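PDB 6H9D: lysozyme from Asticcacaulis excentricus, which probably cleaves peptidoglycan as the phage-lysozyme-like muramidase domain of SpmX, a protein linked to cell morphogenesis and stalk synthesis. Local coordinates for residues H4-E18 with L76-F89. Sequence-based numbering, arbitrary orientation.
Sequences HKISRAGVELIKSFE and LTQNQFDALVSFCF
D82, on helix 78-89, grips the start of helix 8-16 through S7, the N-cap residue of that helix in this phage-lysozyme fold. The two helices run roughly parallel, their axes crossing at -29° and approaching to 9.1 Å, with G10 facing D82 where the backbones come nearest.

Polar bonds gather at this N-terminal end. S7 N donates to D82 OD1 over 2.9 Å on the syn side of the carboxylate, while S7 OG donates to D82 OD2 at a separation so short (2.5 Å) that its exact value is doubtful. With chi1 at 76°, S7 OG lies between its own backbone N and carbonyl carbon, where it also accepts the capping bond from G10 N. Q78, bent at chi2, sends NE2 to K5 O (2.8 Å, in the carbonyl plane) and to D82 OD1. The latter atom thus takes two N-H groups, which reach it from opposite faces of the carboxylate plane; together with the helix N-terminus they would favour the charged form of D82. Farther along, the hydroxyl of S86 turns to E142 OE2 and R138 NH2 of helix 133-146.

Beside this network, H4 lays its CB over the centre of one face of the F81 ring, a CH-pi contact of 3.4 Å to the centroid. V85 CG2 sits against the opposite face, offset toward the rim, and helix 50-71 adds V68 and N69 around F81.

Apolar packing continues along the helices. I6 CD1 presses on V85 CG1 at 3.5 Å, tighter than usual, and I14 CG1 lies against S86 CB. At the far end, E18 OE2, hydrogen-bonded to a glycerol probably from the crystallisation liquor, approaches F89 CE2, and I14 CG2 meets F89 CD2 at 3.8 Å.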
loop_
_atom_site.group_PDB
_atom_site.type_symbol
_atom_site.label_atom_id
_atom_site.label_comp_id
_atom_site.label_asym_id
_atom_site.label_seq_id
_atom_site.Cartn_x
_atom_site.Cartn_y
_atom_site.Cartn_z
ATOM N N HIS A 4 -0.832 -15.623 -3.502
ATOM C CA HIS A 4 0.178 -15.120 -2.597
ATOM C C HIS A 4 -0.466 -14.493 -1.351
ATOM O O HIS A 4 -1.598 -13.979 -1.399
ATOM C CB HIS A 4 1.065 -14.085 -3.303
ATOM C CG HIS A 4 1.676 -14.551 -4.580
ATOM N ND1 HIS A 4 2.844 -15.302 -4.603
ATOM C CD2 HIS A 4 1.308 -14.345 -5.870
ATOM C CE1 HIS A 4 3.161 -15.554 -5.860
ATOM N NE2 HIS A 4 2.231 -14.972 -6.663
ATOM N N LYS A 5 0.314 -14.472 -0.271
ATOM C CA LYS A 5 -0.013 -13.799 0.983
ATOM C C LYS A 5 1.081 -12.770 1.298
ATOM O O LYS A 5 2.273 -13.013 1.017
ATOM C CB LYS A 5 -0.123 -14.823 2.119
ATOM C CG LYS A 5 -1.200 -15.886 1.931
ATOM C CD LYS A 5 -0.980 -17.141 2.756
ATOM C CE LYS A 5 -1.489 -18.399 2.070
ATOM N NZ LYS A 5 -0.888 -19.631 2.638
ATOM N N ILE A 6 0.685 -11.639 1.904
ATOM C CA ILE A 6 1.668 -10.625 2.267
ATOM C C ILE A 6 2.478 -11.180 3.441
ATOM O O ILE A 6 1.902 -11.695 4.396
ATOM C CB ILE A 6 1.036 -9.248 2.580
ATOM C CG1 ILE A 6 2.120 -8.194 2.819
ATOM C CG2 ILE A 6 0.055 -9.289 3.747
ATOM C CD1 ILE A 6 1.636 -6.798 2.656
ATOM N N SER A 7 3.806 -11.101 3.341
ATOM C CA SER A 7 4.693 -11.601 4.385
ATOM C C SER A 7 4.704 -10.628 5.564
ATOM O O SER A 7 4.222 -9.497 5.471
ATOM C CB SER A 7 6.088 -11.817 3.856
ATOM O OG SER A 7 6.755 -10.578 3.713
ATOM N N ARG A 8 5.304 -11.071 6.669
ATOM C CA ARG A 8 5.491 -10.224 7.816
ATOM C C ARG A 8 6.353 -9.011 7.441
ATOM O O ARG A 8 6.076 -7.891 7.858
ATOM C CB ARG A 8 6.113 -11.027 8.964
ATOM C CG ARG A 8 6.282 -10.241 10.255
ATOM C CD ARG A 8 6.679 -11.159 11.399
ATOM N NE ARG A 8 7.406 -10.457 12.455
ATOM C CZ ARG A 8 7.817 -11.024 13.584
ATOM N NH1 ARG A 8 7.427 -12.256 13.879
ATOM N NH2 ARG A 8 8.616 -10.367 14.408
ATOM N N ALA A 9 7.412 -9.228 6.659
ATOM C CA ALA A 9 8.294 -8.124 6.224
ATOM C C ALA A 9 7.490 -7.078 5.431
ATOM O O ALA A 9 7.722 -5.871 5.569
ATOM C CB ALA A 9 9.439 -8.671 5.399
ATOM N N GLY A 10 6.575 -7.562 4.586
ATOM C CA GLY A 10 5.696 -6.736 3.758
ATOM C C GLY A 10 4.788 -5.864 4.607
ATOM O O GLY A 10 4.600 -4.675 4.367
ATOM N N VAL A 11 4.203 -6.476 5.646
ATOM C CA VAL A 11 3.382 -5.744 6.595
ATOM C C VAL A 11 4.220 -4.665 7.285
ATOM O O VAL A 11 3.784 -3.536 7.407
ATOM C CB VAL A 11 2.699 -6.686 7.606
ATOM C CG1 VAL A 11 2.005 -5.890 8.693
ATOM C CG2 VAL A 11 1.724 -7.623 6.894
ATOM N N GLU A 12 5.441 -5.005 7.709
ATOM C CA GLU A 12 6.292 -4.037 8.434
ATOM C C GLU A 12 6.652 -2.856 7.513
ATOM O O GLU A 12 6.675 -1.711 7.943
ATOM C CB GLU A 12 7.578 -4.687 8.958
ATOM C CG GLU A 12 7.364 -5.755 10.016
ATOM C CD GLU A 12 6.389 -5.415 11.134
ATOM O OE1 GLU A 12 6.504 -4.303 11.701
ATOM O OE2 GLU A 12 5.526 -6.275 11.429
ATOM N N LEU A 13 6.931 -3.132 6.239
ATOM C CA LEU A 13 7.202 -2.064 5.281
ATOM C C LEU A 13 6.017 -1.081 5.240
ATOM O O LEU A 13 6.160 0.132 5.351
ATOM C CB LEU A 13 7.452 -2.671 3.897
ATOM C CG LEU A 13 7.642 -1.626 2.797
ATOM C CD1 LEU A 13 8.937 -0.871 3.025
ATOM C CD2 LEU A 13 7.624 -2.232 1.405
ATOM N N ILE A 14 4.813 -1.629 5.103
ATOM C CA ILE A 14 3.616 -0.828 4.964
ATOM C C ILE A 14 3.403 0.009 6.228
ATOM O O ILE A 14 3.123 1.211 6.156
ATOM C CB ILE A 14 2.420 -1.733 4.616
ATOM C CG1 ILE A 14 2.580 -2.229 3.175
ATOM C CG2 ILE A 14 1.096 -1.028 4.850
ATOM C CD1 ILE A 14 1.532 -3.212 2.722
ATOM N N LYS A 15 3.596 -0.628 7.381
ATOM C CA LYS A 15 3.416 0.028 8.662
ATOM C C LYS A 15 4.426 1.179 8.818
ATOM O O LYS A 15 4.159 2.143 9.514
ATOM C CB LYS A 15 3.584 -1.040 9.740
ATOM C CG LYS A 15 3.219 -0.652 11.153
ATOM C CD LYS A 15 3.582 -1.756 12.133
ATOM C CE LYS A 15 2.849 -3.039 11.819
ATOM N NZ LYS A 15 3.115 -4.085 12.831
ATOM N N SER A 16 5.596 1.050 8.195
ATOM C CA SER A 16 6.690 1.994 8.373
ATOM C C SER A 16 6.315 3.350 7.779
ATOM O O SER A 16 6.879 4.350 8.164
ATOM C CB SER A 16 7.981 1.464 7.776
ATOM O OG SER A 16 7.917 1.467 6.359
ATOM N N PHE A 17 5.335 3.377 6.869
ATOM C CA PHE A 17 4.895 4.606 6.248
ATOM C C PHE A 17 3.720 5.220 7.017
ATOM O O PHE A 17 3.225 6.280 6.645
ATOM C CB PHE A 17 4.518 4.379 4.773
ATOM C CG PHE A 17 5.590 3.714 3.955
ATOM C CD1 PHE A 17 6.844 4.285 3.857
ATOM C CD2 PHE A 17 5.357 2.518 3.288
ATOM C CE1 PHE A 17 7.847 3.653 3.142
ATOM C CE2 PHE A 17 6.350 1.914 2.538
ATOM C CZ PHE A 17 7.601 2.486 2.475
ATOM N N GLU A 18 3.252 4.501 8.027
ATOM C CA GLU A 18 2.060 4.897 8.806
ATOM C C GLU A 18 2.448 5.271 10.234
ATOM O O GLU A 18 3.439 4.773 10.731
ATOM C CB GLU A 18 1.101 3.715 8.898
ATOM C CG GLU A 18 0.715 3.131 7.560
ATOM C CD GLU A 18 -0.341 3.966 6.878
ATOM O OE1 GLU A 18 -1.006 4.709 7.573
ATOM O OE2 GLU A 18 -0.454 3.890 5.662
ATOM N N LEU A 76 5.026 -14.276 -9.442
ATOM C CA LEU A 76 5.722 -13.239 -8.660
ATOM C C LEU A 76 6.555 -13.892 -7.570
ATOM O O LEU A 76 6.193 -14.954 -7.110
ATOM C CB LEU A 76 4.679 -12.377 -7.949
ATOM C CG LEU A 76 3.785 -11.497 -8.805
ATOM C CD1 LEU A 76 2.779 -10.804 -7.921
ATOM C CD2 LEU A 76 4.597 -10.476 -9.566
ATOM N N THR A 77 7.629 -13.221 -7.185
ATOM C CA THR A 77 8.391 -13.640 -5.995
ATOM C C THR A 77 7.679 -13.031 -4.776
ATOM O O THR A 77 6.904 -12.083 -4.946
ATOM C CB THR A 77 9.844 -13.156 -6.051
ATOM O OG1 THR A 77 9.884 -11.760 -5.793
ATOM C CG2 THR A 77 10.533 -13.466 -7.353
ATOM N N GLN A 78 7.972 -13.525 -3.581
ATOM C CA GLN A 78 7.332 -12.950 -2.378
ATOM C C GLN A 78 7.646 -11.452 -2.266
ATOM O O GLN A 78 6.755 -10.720 -1.942
ATOM C CB GLN A 78 7.802 -13.668 -1.122
ATOM C CG GLN A 78 7.178 -13.118 0.142
ATOM C CD GLN A 78 5.712 -13.449 0.203
ATOM O OE1 GLN A 78 5.312 -14.590 0.046
ATOM N NE2 GLN A 78 4.902 -12.439 0.426
ATOM N N ASN A 79 8.889 -11.051 -2.516
ATOM C CA ASN A 79 9.297 -9.626 -2.435
ATOM C C ASN A 79 8.513 -8.796 -3.449
ATOM O O ASN A 79 8.120 -7.708 -3.107
ATOM C CB ASN A 79 10.800 -9.449 -2.610
ATOM C CG ASN A 79 11.585 -10.022 -1.455
ATOM O OD1 ASN A 79 11.031 -10.299 -0.417
ATOM N ND2 ASN A 79 12.873 -10.209 -1.632
ATOM N N GLN A 80 8.312 -9.315 -4.653
ATOM C CA GLN A 80 7.608 -8.561 -5.678
ATOM C C GLN A 80 6.159 -8.349 -5.229
ATOM O O GLN A 80 5.614 -7.248 -5.325
ATOM C CB GLN A 80 7.651 -9.278 -7.020
ATOM C CG GLN A 80 8.992 -9.183 -7.735
ATOM C CD GLN A 80 9.057 -10.140 -8.906
ATOM O OE1 GLN A 80 8.317 -11.113 -8.985
ATOM N NE2 GLN A 80 9.938 -9.848 -9.843
ATOM N N PHE A 81 5.575 -9.410 -4.691
ATOM C CA PHE A 81 4.191 -9.388 -4.229
ATOM C C PHE A 81 4.039 -8.380 -3.085
ATOM O O PHE A 81 3.160 -7.562 -3.128
ATOM C CB PHE A 81 3.748 -10.780 -3.782
ATOM C CG PHE A 81 2.294 -10.809 -3.396
ATOM C CD1 PHE A 81 1.319 -10.690 -4.373
ATOM C CD2 PHE A 81 1.916 -10.786 -2.062
ATOM C CE1 PHE A 81 -0.026 -10.667 -4.031
ATOM C CE2 PHE A 81 0.572 -10.766 -1.720
ATOM C CZ PHE A 81 -0.390 -10.681 -2.706
ATOM N N ASP A 82 4.926 -8.468 -2.086
ATOM C CA ASP A 82 4.911 -7.604 -0.912
ATOM C C ASP A 82 4.987 -6.127 -1.352
ATOM O O ASP A 82 4.237 -5.298 -0.878
ATOM C CB ASP A 82 6.086 -7.922 0.011
ATOM C CG ASP A 82 5.923 -9.153 0.887
ATOM O OD1 ASP A 82 4.792 -9.708 0.964
ATOM O OD2 ASP A 82 6.922 -9.528 1.505
ATOM N N ALA A 83 5.941 -5.810 -2.232
ATOM C CA ALA A 83 6.111 -4.421 -2.742
ATOM C C ALA A 83 4.870 -3.966 -3.524
ATOM O O ALA A 83 4.472 -2.802 -3.406
ATOM C CB ALA A 83 7.346 -4.306 -3.600
ATOM N N LEU A 84 4.305 -4.853 -4.355
ATOM C CA LEU A 84 3.099 -4.487 -5.128
ATOM C C LEU A 84 1.897 -4.250 -4.196
ATOM O O LEU A 84 1.109 -3.365 -4.460
ATOM C CB LEU A 84 2.786 -5.551 -6.179
ATOM C CG LEU A 84 3.730 -5.567 -7.383
ATOM C CD1 LEU A 84 3.358 -6.685 -8.333
ATOM C CD2 LEU A 84 3.751 -4.238 -8.122
ATOM N N VAL A 85 1.773 -5.027 -3.118
ATOM C CA VAL A 85 0.691 -4.818 -2.155
ATOM C C VAL A 85 0.838 -3.448 -1.481
ATOM O O VAL A 85 -0.132 -2.714 -1.336
ATOM C CB VAL A 85 0.645 -5.945 -1.113
ATOM C CG1 VAL A 85 -0.287 -5.591 0.030
ATOM C CG2 VAL A 85 0.218 -7.262 -1.738
ATOM N N SER A 86 2.073 -3.084 -1.120
ATOM C CA SER A 86 2.360 -1.814 -0.501
ATOM C C SER A 86 1.967 -0.693 -1.461
ATOM O O SER A 86 1.289 0.279 -1.083
ATOM C CB SER A 86 3.820 -1.702 -0.093
ATOM O OG SER A 86 4.089 -0.420 0.490
ATOM N N PHE A 87 2.346 -0.883 -2.723
ATOM C CA PHE A 87 2.155 0.105 -3.759
ATOM C C PHE A 87 0.648 0.263 -4.047
ATOM O O PHE A 87 0.112 1.355 -4.014
ATOM C CB PHE A 87 2.930 -0.309 -5.008
ATOM C CG PHE A 87 2.735 0.614 -6.186
ATOM C CD1 PHE A 87 3.327 1.863 -6.207
ATOM C CD2 PHE A 87 1.955 0.231 -7.262
ATOM C CE1 PHE A 87 3.135 2.716 -7.284
ATOM C CE2 PHE A 87 1.778 1.079 -8.344
ATOM C CZ PHE A 87 2.362 2.322 -8.353
ATOM N N CYS A 88 -0.021 -0.870 -4.237
ATOM C CA CYS A 88 -1.446 -0.921 -4.504
ATOM C C CYS A 88 -2.255 -0.359 -3.326
ATOM O O CYS A 88 -3.192 0.380 -3.544
ATOM C CB CYS A 88 -1.888 -2.334 -4.847
ATOM S SG CYS A 88 -3.653 -2.370 -5.272
ATOM N N PHE A 89 -1.841 -0.648 -2.082
ATOM C CA PHE A 89 -2.451 -0.073 -0.895
ATOM C C PHE A 89 -2.370 1.453 -0.933
ATOM O O PHE A 89 -3.317 2.158 -0.575
ATOM C CB PHE A 89 -1.791 -0.622 0.378
ATOM C CG PHE A 89 -2.421 -0.197 1.677
ATOM C CD1 PHE A 89 -3.767 -0.416 1.922
ATOM C CD2 PHE A 89 -1.664 0.413 2.668
ATOM C CE1 PHE A 89 -4.344 -0.031 3.120
ATOM C CE2 PHE A 89 -2.242 0.813 3.863
ATOM C CZ PHE A 89 -3.576 0.562 4.106
#